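Local coordinates for protein phosphoribosylaminoimidazole-succinocarboxamide synthase (Thermotoga maritima, PDB 1KUT) that catalyses the ATP-dependent joining of L-aspartate to the carboxylate of 5-amino-1-(5-phosphoribosyl)imidazole-4-carboxylate (CAIR), giving SAICAR in de novo purine biosynthesis, at residues Pro213-Lys216 with Tyr217-Val220; Asp204-Arg207 with Arg208-Asp212. All coordinates share one frame; numbering follows the deposited sequence.

Contact 1 (Pro213-Lys216 with Tyr217-Val220); sequences PLKK and YREV
Three successive i to i+4 backbone bonds join L214 to R218, K215 to E219 and K216 to V220, the regular pattern of an alpha helix in its opening turns. R218 N gives its hydrogen to L214 O over 3.0 Å, lying almost in line with that carbonyl, whereas the donors to K215 O and K216 O sit about 20° off their carbonyl planes.

The side chains illustrate how neighbours on a helix sort themselves by face. The aromatic ring of Y217 has P213 O at its edge and in its plane, with CD1 3.3 Å from that oxygen. K216 runs alongside the same ring: its CG stands between backbone N and carbonyl carbon (chi1 79°), and from there the extended chain brings CE to 3.3 Å from Y217 CE1. The aliphatic part of K216 thus lies beside the ring.

R218 folds back over the preceding turn, bent at chi3 (-51°), and K215 CA lies over one face of its guanidinium. L214 CD2 approaches the edge of that group, 3.6 Å from R218 NH1, while K215 CB and CG touch R218 NH2. K215 also sends CE to within 3.5 Å of E219 OE1, although K215 NZ remains 4.7 Å from that oxygen; the other carboxylate oxygen, OE2, is salt-bridged to R208.

At the start of helix 214-229, these turns present L214, Y217 and R218 to I42 of helix 39-55, where Y217 also touches C43. Y217 OH is hydrogen-bonded to D190, and P189 in the same loop meets K216, Y217 and V220, so the first turns of the helix meet both helix 39-55 and the loop that precedes strand 192-196.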
loop_
_atom_site.group_PDB
_atom_site.type_symbol
_atom_site.label_atom_id
_atom_site.label_comp_id
_atom_site.label_asym_id
_atom_site.label_seq_id
_atom_site.Cartn_x
_atom_site.Cartn_y
_atom_site.Cartn_z
ATOM N N PRO B 213 18.912 26.548 -2.432
ATOM C CA PRO B 213 17.748 25.767 -2.855
ATOM C C PRO B 213 16.827 26.474 -3.845
ATOM O O PRO B 213 16.280 25.844 -4.751
ATOM C CB PRO B 213 17.051 25.462 -1.533
ATOM C CG PRO B 213 18.195 25.418 -0.554
ATOM C CD PRO B 213 18.989 26.620 -0.963
ATOM N N LEU B 214 16.661 27.782 -3.686
ATOM C CA LEU B 214 15.781 28.517 -4.580
ATOM C C LEU B 214 16.203 28.386 -6.033
ATOM O O LEU B 214 15.407 28.656 -6.930
ATOM C CB LEU B 214 15.724 30.003 -4.195
ATOM C CG LEU B 214 14.800 30.898 -5.043
ATOM C CD1 LEU B 214 13.337 30.557 -4.773
ATOM C CD2 LEU B 214 15.053 32.361 -4.706
ATOM N N LYS B 215 17.435 27.952 -6.285
ATOM C CA LYS B 215 17.893 27.849 -7.668
ATOM C C LYS B 215 17.120 26.880 -8.569
ATOM O O LYS B 215 16.805 27.216 -9.717
ATOM C CB LYS B 215 19.385 27.515 -7.724
ATOM C CG LYS B 215 19.919 27.566 -9.144
ATOM C CD LYS B 215 21.373 27.975 -9.194
ATOM C CE LYS B 215 21.759 28.363 -10.611
ATOM N NZ LYS B 215 23.125 28.956 -10.666
ATOM N N LYS B 216 16.819 25.682 -8.071
ATOM C CA LYS B 216 16.077 24.723 -8.888
ATOM C C LYS B 216 14.702 25.286 -9.226
ATOM O O LYS B 216 14.212 25.097 -10.345
ATOM C CB LYS B 216 15.919 23.371 -8.174
ATOM C CG LYS B 216 14.828 23.320 -7.105
ATOM C CD LYS B 216 14.587 21.888 -6.622
ATOM C CE LYS B 216 13.527 21.836 -5.516
ATOM N NZ LYS B 216 13.348 20.453 -4.954
ATOM N N TYR B 217 14.084 25.981 -8.267
ATOM C CA TYR B 217 12.768 26.576 -8.480
ATOM C C TYR B 217 12.831 27.643 -9.561
ATOM O O TYR B 217 11.983 27.682 -10.462
ATOM C CB TYR B 217 12.230 27.206 -7.190
ATOM C CG TYR B 217 11.952 26.210 -6.090
ATOM C CD1 TYR B 217 12.988 25.705 -5.302
ATOM C CD2 TYR B 217 10.652 25.754 -5.844
ATOM C CE1 TYR B 217 12.739 24.773 -4.291
ATOM C CE2 TYR B 217 10.390 24.813 -4.839
ATOM C CZ TYR B 217 11.442 24.331 -4.067
ATOM O OH TYR B 217 11.207 23.413 -3.074
ATOM N N ARG B 218 13.831 28.517 -9.469
ATOM C CA ARG B 218 13.976 29.570 -10.456
ATOM C C ARG B 218 14.132 28.939 -11.830
ATOM O O ARG B 218 13.486 29.367 -12.789
ATOM C CB ARG B 218 15.185 30.458 -10.136
ATOM C CG ARG B 218 15.033 31.312 -8.869
ATOM C CD ARG B 218 16.103 32.402 -8.802
ATOM N NE ARG B 218 17.446 31.850 -8.993
ATOM C CZ ARG B 218 18.262 31.461 -8.011
ATOM N NH1 ARG B 218 17.893 31.563 -6.737
ATOM N NH2 ARG B 218 19.451 30.944 -8.312
ATOM N N GLU B 219 14.976 27.909 -11.920
ATOM C CA GLU B 219 15.209 27.218 -13.189
ATOM C C GLU B 219 13.927 26.581 -13.730
ATOM O O GLU B 219 13.617 26.709 -14.916
ATOM C CB GLU B 219 16.320 26.161 -13.028
ATOM C CG GLU B 219 17.739 26.758 -12.975
ATOM C CD GLU B 219 18.850 25.711 -12.821
ATOM O OE1 GLU B 219 20.038 26.106 -12.738
ATOM O OE2 GLU B 219 18.543 24.499 -12.779
ATOM N N VAL B 220 13.178 25.896 -12.871
ATOM C CA VAL B 220 11.913 25.287 -13.313
ATOM C C VAL B 220 10.973 26.356 -13.880
ATOM O O VAL B 220 10.452 26.213 -14.990
ATOM C CB VAL B 220 11.187 24.553 -12.157
ATOM C CG1 VAL B 220 9.800 24.104 -12.608
ATOM C CG2 VAL B 220 12.000 23.351 -11.723
#

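Contact 2 (Asp204-Arg207 with Arg208-Asp212); sequences DVYR and RDLGD
D209 N bonds to V205 O over 3.2 Å within the last turns of helix 202-211, a short alpha helix whose turns here lie on the protein surface. R208 N reaches D204 O in the same i to i+4 fashion, and at the C-terminal end R207 O accepts from G211 N and, weakly, from L210 N.

The side chain of D209 stays close to the backbone. Its CB rests 3.4 Å from V205 O, and CG, set anti to the carbonyl carbon (chi1 -79°), remains beside that same oxygen. From this fork OD2 turns to the methyl CG1 of V205 at 4.1 Å, a loose contact between side chains that lie side by side. OD1 takes R208 NE in a salt bridge of 3.0 Å, met on its anti side and 30° out of the carboxylate plane. Replacing this aspartate by an alanine takes the acceptor away and is likely to leave R208 NE without its carboxylate mate, the guanidinium then held at NH1 by E219 and less fixed in its rotation.

With both acids in place, the guanidinium spans two carboxylates. Farther round the helix, Y206 and L210 form a small apolar pair. L210 CD1 comes obliquely to the tyrosine ring, 3.9 Å from Y206 CD1.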
loop_
_atom_site.group_PDB
_atom_site.type_symbol
_atom_site.label_atom_id
_atom_site.label_comp_id
_atom_site.label_asym_id
_atom_site.label_seq_id
_atom_site.Cartn_x
_atom_site.Cartn_y
_atom_site.Cartn_z
ATOM N N ASP B 204 27.068 17.115 -8.369
ATOM C CA ASP B 204 26.852 18.491 -8.802
ATOM C C ASP B 204 25.483 19.022 -8.367
ATOM O O ASP B 204 25.357 20.050 -7.716
ATOM C CB ASP B 204 26.974 18.537 -10.325
ATOM C CG ASP B 204 28.443 18.448 -10.711
ATOM O OD1 ASP B 204 28.723 18.480 -11.909
ATOM O OD2 ASP B 204 29.284 18.352 -9.821
ATOM N N VAL B 205 24.428 18.299 -8.790
ATOM C CA VAL B 205 23.079 18.727 -8.439
ATOM C C VAL B 205 22.950 19.014 -6.941
ATOM O O VAL B 205 22.407 20.025 -6.513
ATOM C CB VAL B 205 22.105 17.620 -8.844
ATOM C CG1 VAL B 205 20.712 17.925 -8.298
ATOM C CG2 VAL B 205 22.037 17.517 -10.356
ATOM N N TYR B 206 23.439 18.056 -6.133
ATOM C CA TYR B 206 23.363 18.223 -4.686
ATOM C C TYR B 206 24.086 19.490 -4.225
ATOM O O TYR B 206 23.730 20.115 -3.234
ATOM C CB TYR B 206 23.999 16.995 -4.031
ATOM C CG TYR B 206 22.986 16.280 -3.208
ATOM C CD1 TYR B 206 22.883 16.552 -1.847
ATOM C CD2 TYR B 206 22.163 15.311 -3.783
ATOM C CE1 TYR B 206 21.963 15.865 -1.067
ATOM C CE2 TYR B 206 21.250 14.618 -3.002
ATOM C CZ TYR B 206 21.153 14.888 -1.648
ATOM O OH TYR B 206 20.245 14.205 -0.865
ATOM N N ARG B 207 25.142 19.857 -4.950
ATOM C CA ARG B 207 25.961 21.011 -4.602
ATOM C C ARG B 207 25.182 22.314 -4.708
ATOM O O ARG B 207 25.062 23.033 -3.724
ATOM C CB ARG B 207 27.238 21.028 -5.463
ATOM C CG ARG B 207 28.474 21.904 -5.259
ATOM C CD ARG B 207 29.463 21.875 -6.429
ATOM N NE ARG B 207 29.301 22.600 -7.693
ATOM C CZ ARG B 207 29.184 23.898 -8.029
ATOM N NH1 ARG B 207 29.063 24.997 -7.306
ATOM N NH2 ARG B 207 29.261 23.975 -9.361
ATOM N N ARG B 208 24.662 22.628 -5.893
ATOM C CA ARG B 208 23.894 23.863 -6.064
ATOM C C ARG B 208 22.658 23.907 -5.162
ATOM O O ARG B 208 22.294 24.968 -4.638
ATOM C CB ARG B 208 23.532 24.053 -7.549
ATOM C CG ARG B 208 23.585 23.011 -8.666
ATOM C CD ARG B 208 22.198 23.327 -9.240
ATOM N NE ARG B 208 20.959 22.634 -8.876
ATOM C CZ ARG B 208 19.911 22.788 -9.706
ATOM N NH1 ARG B 208 20.479 22.917 -10.892
ATOM N NH2 ARG B 208 18.597 22.563 -9.611
ATOM N N ASP B 209 22.014 22.759 -4.984
ATOM C CA ASP B 209 20.840 22.685 -4.125
ATOM C C ASP B 209 21.196 23.059 -2.691
ATOM O O ASP B 209 20.401 23.684 -1.989
ATOM C CB ASP B 209 20.253 21.278 -4.159
ATOM C CG ASP B 209 19.431 21.028 -5.400
ATOM O OD1 ASP B 209 19.556 21.823 -6.366
ATOM O OD2 ASP B 209 18.668 20.036 -5.407
ATOM N N LEU B 210 22.387 22.663 -2.253
ATOM C CA LEU B 210 22.842 22.981 -0.911
ATOM C C LEU B 210 23.366 24.408 -0.895
ATOM O O LEU B 210 23.331 25.076 0.137
ATOM C CB LEU B 210 23.929 22.000 -0.471
ATOM C CG LEU B 210 23.390 20.766 0.255
ATOM C CD1 LEU B 210 22.190 20.190 -0.501
ATOM C CD2 LEU B 210 24.492 19.736 0.394
ATOM N N GLY B 211 23.850 24.866 -2.048
ATOM C CA GLY B 211 24.348 26.224 -2.160
ATOM C C GLY B 211 23.184 27.162 -1.897
ATOM O O GLY B 211 23.216 27.960 -0.955
ATOM N N ASP B 212 22.160 27.071 -2.744
ATOM C CA ASP B 212 20.946 27.873 -2.586
ATOM C C ASP B 212 19.801 27.110 -3.254
ATOM O O ASP B 212 19.720 26.993 -4.476
ATOM C CB ASP B 212 21.112 29.276 -3.184
ATOM C CG ASP B 212 21.010 29.291 -4.684
ATOM O OD1 ASP B 212 21.687 28.463 -5.327
ATOM O OD2 ASP B 212 20.255 30.139 -5.215
#

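From the N terminus, the chain first builds the two antiparallel sheets and the helices 39-55 and 138-160, and only near its end reaches helix 202-211, whose last turns hold contact 2. Contact 1 follows in series at the start of helix 214-229. Each joins abutting segments, through residues about four apart, and closes only helical turns; neither encloses or crosses the other. Their centres lie about 10 Å apart, across the bend at D212 and P213. Two salt bridges span that bend: R208 NH1 to E219 OE2 at 3.1 Å and R218 NH1 to D212 OD2 at 3.2 Å. Through them the surface turns of 204-212 are tied to the partly buried start of helix 214-229.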